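PDB 2PFZ: putative exported protein from Bordetella pertussis Tohama I, which binds pyroglutamic acid as an extracytoplasmic solute receptor of the DctP family, probably delivering it to a tripartite ATP-independent periplasmic transporter. Local coordinates for residues A[45-53]-A[62-72]; A[164-172]-A[185-195]. All coordinates share one frame; numbering follows the deposited sequence.

Contact 1. Residues A[45-53]-A[62-72]; sequences YKAPEIKRA and GEILLTNFANE
Lys51 lays the start of its side chain over one face of the Phe69 ring and carries its ammonium end on toward Glu72. The CB makes the CH-pi contact, 4.1 Å from the centroid of the Phe69 ring and 24° off its normal, displaced toward the rim. At the edge of the same ring, near its plane, lie two backbone carbonyls: Pro48 O is 3.6 Å from Phe69 CE1, and Ala47 O sits by CZ.

The tight part is buried: Ile50 lies against the strand, its CD1 3.2 Å from Glu63 O. Its CG2, anti to the backbone N, packs 3.8 Å from Ile64 CG2 and also reaches Gly62. Between Ala47 and the 3-10 turn a water bridges three groups, donating to Ala47 O and Asn68 OD1 and accepting from Leu65 N, while Asn68 ND2 is taken by Tyr144 O.

The Glu72 side is looser, for Glu72 is exposed and the link runs largely through water. Lys51 bends at chi3 (105°) and chi4, leaving NZ a long salt bridge of 3.9 Å to Glu72 OE1; a second water, 2.7 Å from Lys51 NZ, donates to Glu72 OE2.

The contact sets residues 47-51, leading into helix 50-55, against the end of strand 61-65 and the turn 66-68. Strand 61-65 is an outermost strand of its three-stranded antiparallel sheet, next to strand 207-213, whose Leu211 also touches Lys51; Glu63 meets helix 14-30.

Contact 2. Residues A[164-172]-A[185-195]; sequences QAELAQAMA and TGFDTKTYEYI. With PCA (pyroglutamic acid), chain B.
Met171 reaches from helix 167-172 into the turn that follows helix 183-188. Its CB lies 4.0 Å from Tyr194 CD2. With CG anti to the carbonyl carbon (chi1 -75°), the chain continues to SD, 3.8 Å from Ile195 CD1; the two side chains cross at about a right angle. A bend at chi3 (-64°) turns CE so that it and SD both lie 3.4 Å from Thr191 OG1, with Thr189 O a little farther from CE. Thr191 OG1 is hydrogen-bonded to Tyr179 OH.

The Tyr194 ring lies against the end of helix 167-172, with Met171 O and Ala172 N over one face and Ala172 CB beside its hydroxyl.

At the other end is the ligand. Thr185 OG1 accepts a nearly straight bond of 2.6 Å from the ring nitrogen of pyroglutamic acid, and Gln164 NE2 approaches the same OG1 to 2.7 Å.

A Schellman motif, with Lys190 at C-prime, closes helix 183-188, and Thr189 OG1 donates back to Thr185 O. Helix 167-172 packs across this helix end. Two strands of the six-stranded mixed sheet meet the pair: Tyr179 of 178-181 touches Leu167, Thr185, Thr189 and Ile195, and Arg142 of 140-143 touches Gln164 and Leu167.

In the fold
Contact 1 closes along the chain before contact 2 opens, and their centres lie 21 Å apart; the nearest atoms are about 5 Å apart without touching. They adjoin different sheets, contact 1 the three-stranded one that includes 61-65 and contact 2 the six-stranded one that includes 178-181, consistent with the two-lobed build of periplasmic binding proteins. Pyroglutamic acid lies near both. Contact 2 supplies Gln164 and Thr185 to its pocket, where Arg142, Ser181 and Ser182 also hydrogen-bond the ligand. Contact 1 stands farther back: the Asn68 side chain is about 7 Å from the ligand, and its hydrogen bond to the backbone O of Tyr144, itself a pocket residue, ties 62-72 to the binding site.

Contact 1. Residues A[45-53]-A[62-72]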
loop_
_atom_site.group_PDB
_atom_site.type_symbol
_atom_site.label_atom_id
_atom_site.label_comp_id
_atom_site.label_asym_id
_atom_site.label_seq_id
_atom_site.Cartn_x
_atom_site.Cartn_y
_atom_site.Cartn_z
ATOM N N TYR A 45 3.423 -15.096 7.361
ATOM C CA TYR A 45 4.455 -14.502 6.520
ATOM C C TYR A 45 4.502 -12.997 6.721
ATOM O O TYR A 45 3.466 -12.369 6.994
ATOM C CB TYR A 45 4.181 -14.854 5.059
ATOM C CG TYR A 45 4.322 -16.338 4.823
ATOM C CD1 TYR A 45 5.598 -16.930 4.717
ATOM C CD2 TYR A 45 3.200 -17.153 4.713
ATOM C CE1 TYR A 45 5.737 -18.289 4.533
ATOM C CE2 TYR A 45 3.332 -18.534 4.504
ATOM C CZ TYR A 45 4.596 -19.091 4.425
ATOM O OH TYR A 45 4.709 -20.468 4.217
ATOM N N LYS A 46 5.698 -12.425 6.587
ATOM C CA LYS A 46 5.896 -10.967 6.765
ATOM C C LYS A 46 5.772 -10.257 5.420
ATOM O O LYS A 46 5.824 -10.905 4.383
ATOM C CB LYS A 46 7.292 -10.712 7.326
ATOM C CG LYS A 46 7.506 -11.233 8.741
ATOM C CD LYS A 46 8.970 -11.228 9.034
ATOM C CE LYS A 46 9.245 -11.260 10.518
ATOM N NZ LYS A 46 8.673 -12.482 11.073
ATOM N N ALA A 47 5.619 -8.934 5.438
ATOM C CA ALA A 47 5.360 -8.171 4.206
ATOM C C ALA A 47 6.286 -8.535 3.049
ATOM O O ALA A 47 5.782 -8.839 1.940
ATOM C CB ALA A 47 5.400 -6.656 4.471
ATOM N N PRO A 48 7.621 -8.538 3.280
ATOM C CA PRO A 48 8.515 -8.814 2.157
ATOM C C PRO A 48 8.420 -10.233 1.613
ATOM O O PRO A 48 8.911 -10.478 0.494
ATOM C CB PRO A 48 9.919 -8.600 2.752
ATOM C CG PRO A 48 9.703 -7.756 3.978
ATOM C CD PRO A 48 8.390 -8.275 4.520
ATOM N N GLU A 49 7.779 -11.126 2.378
ATOM C CA GLU A 49 7.753 -12.581 2.076
ATOM C C GLU A 49 6.517 -13.072 1.327
ATOM O O GLU A 49 6.533 -14.168 0.749
ATOM C CB GLU A 49 7.860 -13.392 3.366
ATOM C CG GLU A 49 9.104 -13.137 4.173
ATOM C CD GLU A 49 9.053 -13.761 5.555
ATOM O OE1 GLU A 49 7.966 -14.254 5.988
ATOM O OE2 GLU A 49 10.118 -13.708 6.223
ATOM N N ILE A 50 5.455 -12.273 1.319
ATOM C CA ILE A 50 4.130 -12.807 0.942
ATOM C C ILE A 50 4.042 -13.166 -0.559
ATOM O O ILE A 50 3.438 -14.199 -0.927
ATOM C CB ILE A 50 2.955 -11.925 1.477
ATOM C CG1 ILE A 50 2.898 -11.982 3.017
ATOM C CG2 ILE A 50 1.604 -12.368 0.887
ATOM C CD1 ILE A 50 1.999 -10.930 3.659
ATOM N N LYS A 51 4.690 -12.376 -1.420
ATOM C CA LYS A 51 4.592 -12.635 -2.857
ATOM C C LYS A 51 5.263 -13.964 -3.184
ATOM O O LYS A 51 4.701 -14.772 -3.934
ATOM C CB LYS A 51 5.184 -11.508 -3.721
ATOM C CG LYS A 51 4.939 -11.679 -5.269
ATOM C CD LYS A 51 5.788 -10.655 -6.103
ATOM C CE LYS A 51 6.997 -11.377 -6.786
ATOM N NZ LYS A 51 7.469 -12.649 -6.013
ATOM N N ARG A 52 6.447 -14.194 -2.606
ATOM C CA ARG A 52 7.156 -15.473 -2.787
ATOM C C ARG A 52 6.356 -16.646 -2.207
ATOM O O ARG A 52 6.324 -17.732 -2.796
ATOM C CB ARG A 52 8.558 -15.394 -2.159
ATOM C CG ARG A 52 9.461 -16.611 -2.357
ATOM C CD ARG A 52 9.285 -17.665 -1.240
ATOM N NE ARG A 52 9.717 -17.181 0.077
ATOM C CZ ARG A 52 9.174 -17.551 1.233
ATOM N NH1 ARG A 52 8.164 -18.407 1.237
ATOM N NH2 ARG A 52 9.635 -17.049 2.380
ATOM N N ALA A 53 5.695 -16.421 -1.070
ATOM C CA ALA A 53 4.841 -17.453 -0.459
ATOM C C ALA A 53 3.707 -17.898 -1.394
ATOM O O ALA A 53 3.452 -19.093 -1.530
ATOM C CB ALA A 53 4.300 -16.972 0.874
ATOM N N GLY A 62 -2.741 -14.336 -0.949
ATOM C CA GLY A 62 -1.997 -13.519 -0.008
ATOM C C GLY A 62 -2.065 -12.047 -0.364
ATOM O O GLY A 62 -2.226 -11.704 -1.525
ATOM N N GLU A 63 -1.934 -11.190 0.644
ATOM C CA GLU A 63 -1.985 -9.740 0.447
ATOM C C GLU A 63 -0.577 -9.131 0.506
ATOM O O GLU A 63 0.188 -9.360 1.479
ATOM C CB GLU A 63 -2.867 -9.089 1.512
ATOM C CG GLU A 63 -3.106 -7.618 1.188
ATOM C CD GLU A 63 -3.383 -6.764 2.381
ATOM O OE1 GLU A 63 -2.728 -6.939 3.453
ATOM O OE2 GLU A 63 -4.241 -5.875 2.212
ATOM N N ILE A 64 -0.225 -8.374 -0.532
ATOM C CA ILE A 64 1.058 -7.681 -0.573
ATOM C C ILE A 64 0.842 -6.164 -0.712
ATOM O O ILE A 64 -0.259 -5.724 -1.036
ATOM C CB ILE A 64 1.968 -8.139 -1.755
ATOM C CG1 ILE A 64 1.281 -7.911 -3.112
ATOM C CG2 ILE A 64 2.476 -9.606 -1.585
ATOM C CD1 ILE A 64 2.262 -7.662 -4.240
ATOM N N LEU A 65 1.897 -5.396 -0.443
ATOM C CA LEU A 65 1.965 -3.972 -0.748
ATOM C C LEU A 65 2.774 -3.910 -2.024
ATOM O O LEU A 65 3.944 -4.334 -2.030
ATOM C CB LEU A 65 2.747 -3.235 0.339
ATOM C CG LEU A 65 3.012 -1.750 0.083
ATOM C CD1 LEU A 65 1.732 -0.988 0.249
ATOM C CD2 LEU A 65 4.133 -1.263 1.032
ATOM N N LEU A 66 2.181 -3.401 -3.098
ATOM C CA LEU A 66 2.850 -3.481 -4.412
ATOM C C LEU A 66 4.251 -2.893 -4.369
ATOM O O LEU A 66 5.197 -3.483 -4.892
ATOM C CB LEU A 66 2.031 -2.773 -5.495
ATOM C CG LEU A 66 0.656 -3.367 -5.809
ATOM C CD1 LEU A 66 -0.170 -2.460 -6.701
ATOM C CD2 LEU A 66 0.835 -4.741 -6.428
ATOM N N THR A 67 4.380 -1.710 -3.773
ATOM C CA THR A 67 5.661 -1.002 -3.750
ATOM C C THR A 67 6.796 -1.718 -2.995
ATOM O O THR A 67 7.947 -1.352 -3.158
ATOM C CB THR A 67 5.529 0.488 -3.281
ATOM O OG1 THR A 67 4.738 0.577 -2.085
ATOM C CG2 THR A 67 4.913 1.345 -4.384
ATOM N N ASN A 68 6.480 -2.725 -2.172
ATOM C CA ASN A 68 7.541 -3.533 -1.566
ATOM C C ASN A 68 8.371 -4.246 -2.620
ATOM O O ASN A 68 9.507 -4.687 -2.339
ATOM C CB ASN A 68 6.987 -4.575 -0.595
ATOM C CG ASN A 68 6.900 -4.074 0.828
ATOM O OD1 ASN A 68 6.084 -4.582 1.627
ATOM N ND2 ASN A 68 7.755 -3.108 1.178
ATOM N N PHE A 69 7.815 -4.351 -3.834
ATOM C CA PHE A 69 8.431 -5.147 -4.886
ATOM C C PHE A 69 9.010 -4.315 -6.028
ATOM O O PHE A 69 9.380 -4.831 -7.080
ATOM C CB PHE A 69 7.456 -6.294 -5.280
ATOM C CG PHE A 69 7.090 -7.125 -4.094
ATOM C CD1 PHE A 69 7.973 -8.099 -3.620
ATOM C CD2 PHE A 69 5.956 -6.837 -3.345
ATOM C CE1 PHE A 69 7.706 -8.803 -2.467
ATOM C CE2 PHE A 69 5.663 -7.555 -2.192
ATOM C CZ PHE A 69 6.534 -8.533 -1.744
ATOM N N ALA A 70 9.200 -3.021 -5.746
ATOM C CA ALA A 70 9.710 -2.053 -6.721
ATOM C C ALA A 70 11.077 -2.415 -7.291
ATOM O O ALA A 70 11.369 -2.101 -8.463
ATOM C CB ALA A 70 9.720 -0.630 -6.125
ATOM N N ASN A 71 11.910 -3.090 -6.501
ATOM C CA ASN A 71 13.231 -3.492 -7.002
ATOM C C ASN A 71 13.185 -4.714 -7.920
ATOM O O ASN A 71 14.145 -4.991 -8.636
ATOM C CB ASN A 71 14.245 -3.650 -5.862
ATOM C CG ASN A 71 14.615 -2.305 -5.230
ATOM O OD1 ASN A 71 15.030 -2.238 -4.079
ATOM N ND2 ASN A 71 14.456 -1.233 -5.990
ATOM N N GLU A 72 12.066 -5.428 -7.923
ATOM C CA GLU A 72 11.969 -6.632 -8.746
ATOM C C GLU A 72 11.551 -6.274 -10.172
ATOM O O GLU A 72 12.040 -6.856 -11.136
ATOM C CB GLU A 72 10.981 -7.618 -8.145
ATOM C CG GLU A 72 11.426 -8.340 -6.869
ATOM C CD GLU A 72 10.377 -9.329 -6.440
ATOM O OE1 GLU A 72 9.510 -9.632 -7.289
ATOM O OE2 GLU A 72 10.415 -9.807 -5.287
HETATM O O HOH W 1 4.011 -6.763 1.118
HETATM O O HOH W 2 9.258 -11.962 -4.113
#

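Contact 2. Residues A[164-172]-A[185-195]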
loop_
_atom_site.group_PDB
_atom_site.type_symbol
_atom_site.label_atom_id
_atom_site.label_comp_id
_atom_site.label_asym_id
_atom_site.label_seq_id
_atom_site.Cartn_x
_atom_site.Cartn_y
_atom_site.Cartn_z
ATOM N N GLN A 164 5.220 -2.499 9.450
ATOM C CA GLN A 164 4.224 -1.905 10.343
ATOM C C GLN A 164 4.112 -2.678 11.656
ATOM O O GLN A 164 3.887 -2.084 12.710
ATOM C CB GLN A 164 2.825 -1.795 9.706
ATOM C CG GLN A 164 1.883 -0.971 10.577
ATOM C CD GLN A 164 0.541 -0.627 9.926
ATOM O OE1 GLN A 164 -0.512 -0.728 10.559
ATOM N NE2 GLN A 164 0.584 -0.203 8.687
ATOM N N ALA A 165 4.253 -4.004 11.576
ATOM C CA ALA A 165 4.194 -4.873 12.761
ATOM C C ALA A 165 5.269 -4.571 13.815
ATOM O O ALA A 165 5.093 -4.936 14.995
ATOM C CB ALA A 165 4.236 -6.359 12.361
ATOM N N GLU A 166 6.362 -3.924 13.380
ATOM C CA GLU A 166 7.473 -3.493 14.247
ATOM C C GLU A 166 7.583 -1.985 14.466
ATOM O O GLU A 166 8.553 -1.518 15.077
ATOM C CB GLU A 166 8.819 -3.981 13.704
ATOM C CG GLU A 166 9.126 -5.421 14.029
ATOM C CD GLU A 166 8.405 -6.364 13.122
ATOM O OE1 GLU A 166 8.540 -6.214 11.884
ATOM O OE2 GLU A 166 7.700 -7.261 13.637
ATOM N N LEU A 167 6.611 -1.223 13.978
ATOM C CA LEU A 167 6.724 0.248 13.992
ATOM C C LEU A 167 6.573 0.840 15.392
ATOM O O LEU A 167 7.329 1.719 15.795
ATOM C CB LEU A 167 5.656 0.867 13.085
ATOM C CG LEU A 167 5.969 2.082 12.208
ATOM C CD1 LEU A 167 4.685 2.728 11.713
ATOM C CD2 LEU A 167 6.916 3.101 12.782
ATOM N N ALA A 168 5.580 0.374 16.127
ATOM C CA ALA A 168 5.340 0.899 17.471
ATOM C C ALA A 168 6.605 0.789 18.336
ATOM O O ALA A 168 6.997 1.749 19.015
ATOM C CB ALA A 168 4.164 0.179 18.108
ATOM N N GLN A 169 7.252 -0.362 18.250
ATOM C CA GLN A 169 8.496 -0.642 18.932
ATOM C C GLN A 169 9.635 0.275 18.488
ATOM O O GLN A 169 10.326 0.827 19.322
ATOM C CB GLN A 169 8.861 -2.120 18.747
ATOM C CG GLN A 169 10.118 -2.578 19.433
ATOM C CD GLN A 169 10.540 -3.995 19.033
ATOM O OE1 GLN A 169 9.925 -4.622 18.169
ATOM N NE2 GLN A 169 11.594 -4.495 19.664
ATOM N N ALA A 170 9.816 0.433 17.177
ATOM C CA ALA A 170 10.841 1.333 16.629
ATOM C C ALA A 170 10.677 2.790 17.079
ATOM O O ALA A 170 11.676 3.514 17.256
ATOM C CB ALA A 170 10.868 1.255 15.106
ATOM N N MET A 171 9.426 3.230 17.246
ATOM C CA MET A 171 9.154 4.567 17.749
ATOM C C MET A 171 9.433 4.645 19.237
ATOM O O MET A 171 10.045 5.602 19.701
ATOM C CB MET A 171 7.712 4.976 17.479
ATOM C CG MET A 171 7.443 5.349 16.020
ATOM S SD MET A 171 5.755 5.919 15.740
ATOM C CE MET A 171 4.862 4.427 16.139
ATOM N N ALA A 172 8.998 3.620 19.963
ATOM C CA ALA A 172 9.111 3.574 21.421
ATOM C C ALA A 172 10.564 3.531 21.875
ATOM O O ALA A 172 10.886 3.999 22.971
ATOM C CB ALA A 172 8.345 2.393 21.976
ATOM N N THR A 185 -2.335 4.026 9.465
ATOM C CA THR A 185 -1.132 3.496 10.138
ATOM C C THR A 185 -0.733 4.308 11.352
ATOM O O THR A 185 -0.416 3.737 12.410
ATOM C CB THR A 185 0.038 3.338 9.169
ATOM O OG1 THR A 185 -0.303 2.343 8.210
ATOM C CG2 THR A 185 1.300 2.897 9.904
ATOM N N GLY A 186 -0.749 5.634 11.206
ATOM C CA GLY A 186 -0.482 6.521 12.352
ATOM C C GLY A 186 -1.359 6.204 13.543
ATOM O O GLY A 186 -0.869 6.065 14.668
ATOM N N PHE A 187 -2.664 6.087 13.302
ATOM C CA PHE A 187 -3.610 5.771 14.366
ATOM C C PHE A 187 -3.391 4.368 14.930
ATOM O O PHE A 187 -3.290 4.192 16.154
ATOM C CB PHE A 187 -5.049 5.916 13.867
ATOM C CG PHE A 187 -6.080 5.778 14.946
ATOM C CD1 PHE A 187 -6.372 6.855 15.784
ATOM C CD2 PHE A 187 -6.764 4.580 15.120
ATOM C CE1 PHE A 187 -7.337 6.728 16.797
ATOM C CE2 PHE A 187 -7.735 4.449 16.125
ATOM C CZ PHE A 187 -8.018 5.537 16.956
ATOM N N ASP A 188 -3.314 3.376 14.047
ATOM C CA ASP A 188 -3.261 1.973 14.478
ATOM C C ASP A 188 -1.997 1.590 15.252
ATOM O O ASP A 188 -1.962 0.542 15.917
ATOM C CB ASP A 188 -3.419 1.037 13.280
ATOM C CG ASP A 188 -4.828 1.008 12.722
ATOM O OD1 ASP A 188 -5.813 1.365 13.412
ATOM O OD2 ASP A 188 -4.952 0.601 11.565
ATOM N N THR A 189 -0.960 2.416 15.152
ATOM C CA THR A 189 0.308 2.161 15.828
ATOM C C THR A 189 0.495 3.147 16.981
ATOM O O THR A 189 1.566 3.201 17.619
ATOM C CB THR A 189 1.513 2.247 14.855
ATOM O OG1 THR A 189 1.580 3.553 14.250
ATOM C CG2 THR A 189 1.453 1.135 13.780
ATOM N N LYS A 190 -0.565 3.911 17.255
ATOM C CA LYS A 190 -0.545 4.993 18.241
ATOM C C LYS A 190 0.678 5.893 18.093
ATOM O O LYS A 190 1.368 6.186 19.074
ATOM C CB LYS A 190 -0.648 4.417 19.664
ATOM C CG LYS A 190 -1.991 3.783 19.936
ATOM C CD LYS A 190 -2.405 3.971 21.394
ATOM C CE LYS A 190 -1.948 2.822 22.265
ATOM N NZ LYS A 190 -3.066 1.864 22.446
ATOM N N THR A 191 0.929 6.329 16.852
ATOM C CA THR A 191 2.066 7.207 16.501
ATOM C C THR A 191 2.014 8.540 17.257
ATOM O O THR A 191 3.043 9.134 17.560
ATOM C CB THR A 191 2.131 7.418 14.963
ATOM O OG1 THR A 191 2.613 6.215 14.378
ATOM C CG2 THR A 191 3.102 8.540 14.555
ATOM N N TYR A 192 0.798 8.972 17.585
ATOM C CA TYR A 192 0.575 10.191 18.364
ATOM C C TYR A 192 1.249 10.217 19.745
ATOM O O TYR A 192 1.476 11.299 20.309
ATOM C CB TYR A 192 -0.918 10.468 18.496
ATOM C CG TYR A 192 -1.734 9.336 19.088
ATOM C CD1 TYR A 192 -2.480 8.485 18.270
ATOM C CD2 TYR A 192 -1.773 9.119 20.471
ATOM C CE1 TYR A 192 -3.247 7.440 18.816
ATOM C CE2 TYR A 192 -2.536 8.090 21.017
ATOM C CZ TYR A 192 -3.259 7.258 20.189
ATOM O OH TYR A 192 -4.019 6.263 20.744
ATOM N N GLU A 193 1.566 9.049 20.292
ATOM C CA GLU A 193 2.311 8.987 21.549
ATOM C C GLU A 193 3.751 9.542 21.403
ATOM O O GLU A 193 4.316 10.086 22.356
ATOM C CB GLU A 193 2.293 7.560 22.106
ATOM C CG GLU A 193 0.903 7.114 22.546
ATOM C CD GLU A 193 0.844 5.682 23.039
ATOM O OE1 GLU A 193 1.796 4.921 22.786
ATOM O OE2 GLU A 193 -0.164 5.312 23.688
ATOM N N TYR A 194 4.314 9.458 20.198
ATOM C CA TYR A 194 5.727 9.739 19.985
ATOM C C TYR A 194 6.004 10.815 18.965
ATOM O O TYR A 194 7.061 11.451 18.995
ATOM C CB TYR A 194 6.443 8.465 19.541
ATOM C CG TYR A 194 6.390 7.367 20.564
ATOM C CD1 TYR A 194 7.255 7.369 21.655
ATOM C CD2 TYR A 194 5.472 6.327 20.449
ATOM C CE1 TYR A 194 7.202 6.355 22.610
ATOM C CE2 TYR A 194 5.420 5.309 21.392
ATOM C CZ TYR A 194 6.287 5.330 22.465
ATOM O OH TYR A 194 6.238 4.316 23.401
ATOM N N ILE A 195 5.061 11.002 18.046
ATOM C CA ILE A 195 5.247 11.942 16.944
ATOM C C ILE A 195 4.010 12.840 16.870
ATOM O O ILE A 195 2.889 12.349 16.860
ATOM C CB ILE A 195 5.511 11.186 15.611
ATOM C CG1 ILE A 195 6.732 10.272 15.739
ATOM C CG2 ILE A 195 5.718 12.153 14.478
ATOM C CD1 ILE A 195 6.982 9.342 14.551
HETATM N N PCA B . 0.640 2.178 5.802
HETATM C CA PCA B . 1.546 1.069 5.443
HETATM C CB PCA B . 1.930 1.132 3.964
HETATM C CG PCA B . 1.255 2.370 3.405
HETATM C CD PCA B . 0.459 2.898 4.563
HETATM O OE PCA B . -0.328 3.851 4.466
HETATM C C PCA B . 2.809 1.259 6.251
HETATM O O PCA B . 3.621 0.339 6.417
HETATM O OXT PCA B . 3.025 2.373 6.754
#